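Local coordinates for protein nudix Hydrolase, RenU (Mycolicibacterium smegmatis, PDB 6UUF) that probably hydrolyses nucleoside diphosphate-linked substrates, with NADH a likely one, as a magnesium-dependent member of the Nudix family, at residues Asp135-Leu140 / Ala148-Leu153. The protein carries 3 engineered substitutions. Residues are numbered along the deposited sequence; the frame is centred on the assembly and turned at random.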
loop_
_atom_site.group_PDB
_atom_site.type_symbol
_atom_site.label_atom_id
_atom_site.label_comp_id
_atom_site.label_asym_id
_atom_site.label_seq_id
_atom_site.Cartn_x
_atom_site.Cartn_y
_atom_site.Cartn_z
ATOM N N ASP A 135 7.071 -10.827 -9.787
ATOM C CA ASP A 135 8.134 -10.613 -10.804
ATOM C C ASP A 135 7.755 -9.630 -11.899
ATOM O O ASP A 135 8.639 -9.129 -12.621
ATOM C CB ASP A 135 8.513 -11.946 -11.492
ATOM C CG ASP A 135 9.280 -12.897 -10.569
ATOM O OD1 ASP A 135 10.191 -12.462 -9.832
ATOM O OD2 ASP A 135 8.984 -14.110 -10.593
ATOM N N GLN A 136 6.449 -9.397 -12.081
ATOM C CA GLN A 136 5.968 -8.489 -13.132
ATOM C C GLN A 136 5.536 -7.112 -12.645
ATOM O O GLN A 136 5.257 -6.236 -13.474
ATOM C CB GLN A 136 4.848 -9.162 -13.912
ATOM C CG GLN A 136 5.360 -10.436 -14.573
ATOM C CD GLN A 136 4.524 -10.858 -15.731
ATOM O OE1 GLN A 136 5.052 -10.964 -16.844
ATOM N NE2 GLN A 136 3.198 -11.068 -15.503
ATOM N N VAL A 137 5.542 -6.888 -11.323
ATOM C CA VAL A 137 5.156 -5.583 -10.768
ATOM C C VAL A 137 5.970 -4.432 -11.373
ATOM O O VAL A 137 5.392 -3.433 -11.793
ATOM C CB VAL A 137 5.244 -5.577 -9.209
ATOM C CG1 VAL A 137 5.221 -4.154 -8.638
ATOM C CG2 VAL A 137 4.096 -6.413 -8.641
ATOM N N ALA A 138 7.295 -4.578 -11.430
ATOM C CA ALA A 138 8.201 -3.524 -11.933
ATOM C C ALA A 138 8.098 -3.248 -13.423
ATOM O O ALA A 138 8.676 -2.279 -13.914
ATOM C CB ALA A 138 9.633 -3.895 -11.613
ATOM N N ASP A 139 7.404 -4.112 -14.159
ATOM C CA ASP A 139 7.093 -3.829 -15.571
ATOM C C ASP A 139 6.098 -2.714 -15.733
ATOM O O ASP A 139 6.089 -2.065 -16.763
ATOM C CB ASP A 139 6.528 -5.051 -16.288
ATOM C CG ASP A 139 7.469 -6.280 -16.261
ATOM O OD1 ASP A 139 8.716 -6.148 -16.143
ATOM O OD2 ASP A 139 6.918 -7.392 -16.344
ATOM N N LEU A 140 5.269 -2.465 -14.718
ATOM C CA LEU A 140 4.204 -1.471 -14.813
ATOM C C LEU A 140 4.705 -0.064 -14.551
ATOM O O LEU A 140 5.725 0.103 -13.910
ATOM C CB LEU A 140 3.093 -1.801 -13.813
ATOM C CG LEU A 140 2.421 -3.154 -14.066
ATOM C CD1 LEU A 140 1.546 -3.477 -12.877
ATOM C CD2 LEU A 140 1.574 -3.140 -15.318
ATOM N N ALA A 148 10.336 3.486 -5.958
ATOM C CA ALA A 148 11.563 3.751 -5.240
ATOM C C ALA A 148 11.751 2.734 -4.128
ATOM O O ALA A 148 12.884 2.433 -3.749
ATOM C CB ALA A 148 11.511 5.156 -4.663
ATOM N N SER A 149 10.628 2.221 -3.608
ATOM C CA SER A 149 10.612 1.231 -2.539
ATOM C C SER A 149 10.513 -0.198 -2.961
ATOM O O SER A 149 10.787 -1.084 -2.150
ATOM C CB SER A 149 9.421 1.513 -1.615
ATOM O OG SER A 149 9.680 2.731 -0.964
ATOM N N TRP A 150 10.081 -0.446 -4.201
ATOM C CA TRP A 150 9.684 -1.782 -4.590
ATOM C C TRP A 150 10.769 -2.825 -4.377
ATOM O O TRP A 150 10.492 -3.894 -3.825
ATOM C CB TRP A 150 9.139 -1.788 -6.033
ATOM C CG TRP A 150 8.735 -3.162 -6.519
ATOM C CD1 TRP A 150 9.232 -3.837 -7.613
ATOM C CD2 TRP A 150 7.826 -4.042 -5.879
ATOM N NE1 TRP A 150 8.649 -5.061 -7.709
ATOM C CE2 TRP A 150 7.766 -5.215 -6.663
ATOM C CE3 TRP A 150 7.013 -3.938 -4.737
ATOM C CZ2 TRP A 150 6.946 -6.298 -6.331
ATOM C CZ3 TRP A 150 6.192 -5.023 -4.401
ATOM C CH2 TRP A 150 6.167 -6.188 -5.204
ATOM N N GLN A 151 12.007 -2.547 -4.794
ATOM C CA GLN A 151 13.047 -3.591 -4.687
ATOM C C GLN A 151 13.260 -3.962 -3.242
ATOM O O GLN A 151 13.379 -5.143 -2.903
ATOM C CB GLN A 151 14.367 -3.160 -5.346
ATOM C CG GLN A 151 15.604 -4.031 -5.036
ATOM C CD GLN A 151 15.494 -5.542 -5.339
ATOM O OE1 GLN A 151 14.689 -5.993 -6.166
ATOM N NE2 GLN A 151 16.341 -6.334 -4.658
ATOM N N ARG A 152 13.297 -2.939 -2.379
ATOM C CA ARG A 152 13.434 -3.159 -0.958
ATOM C C ARG A 152 12.270 -4.007 -0.400
ATOM O O ARG A 152 12.521 -5.003 0.285
ATOM C CB ARG A 152 13.585 -1.836 -0.233
ATOM C CG ARG A 152 14.065 -1.969 1.212
ATOM C CD ARG A 152 15.542 -2.414 1.347
ATOM N NE ARG A 152 15.848 -2.733 2.760
ATOM C CZ ARG A 152 16.088 -3.943 3.282
ATOM N NH1 ARG A 152 16.136 -5.056 2.537
ATOM N NH2 ARG A 152 16.310 -4.036 4.591
ATOM N N LEU A 153 11.021 -3.673 -0.755
ATOM C CA LEU A 153 9.877 -4.521 -0.373
ATOM C C LEU A 153 10.005 -5.951 -0.835
ATOM O O LEU A 153 9.596 -6.859 -0.124
ATOM C CB LEU A 153 8.549 -3.965 -0.910
ATOM C CG LEU A 153 8.144 -2.715 -0.176
ATOM C CD1 LEU A 153 7.104 -1.926 -0.928
ATOM C CD2 LEU A 153 7.644 -3.078 1.213
HETATM O O HOH W 1 8.820 -6.742 -9.922
#
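Val-137 lies against one face of the Trp-150 indole, joining the turn that follows strand 126-133 to helix 144-158, the last helix of this Nudix fold. The packing is tight here. CG1 of Val-137 makes a CH-pi contact with the five-membered ring of Trp-150, 23° off the ring normal. The same methyl comes within 3.4 Å of CE2 of Trp-150, where the two rings fuse. CB of Val-137 and the second methyl, CG2, sit past the rim beside CZ2, CG2 standing 3.7 Å from CZ2 of Trp-150. A branched valine suits this place because its fork sets one methyl over the indole and the other beyond the rim. Trp-150 in turn swings CG anti to its backbone nitrogen (chi1 179°), which carries the indole off the helix toward the turn. Val-39 and Leu-41 of strand 37-44, Val-132 and the Phe-146 ring also touch Val-137, so the pair belongs to the hydrophobic layer between sheet and helix.

Toward Ala-138 the fit becomes looser. This exposed residue brings its small CB no closer than 4.0 Å to CD1 of Trp-150, and a methyl is compact enough for the indole and a water to share this border. Tryptophan also brings one polar group, the indole N-H, which needs an acceptor although the residue is buried. The water supplies it: lying in the plane of the indole at its edge, it accepts from NE1 of Trp-150 at 2.8 Å and from the backbone N of Ala-138 at 3.0 Å.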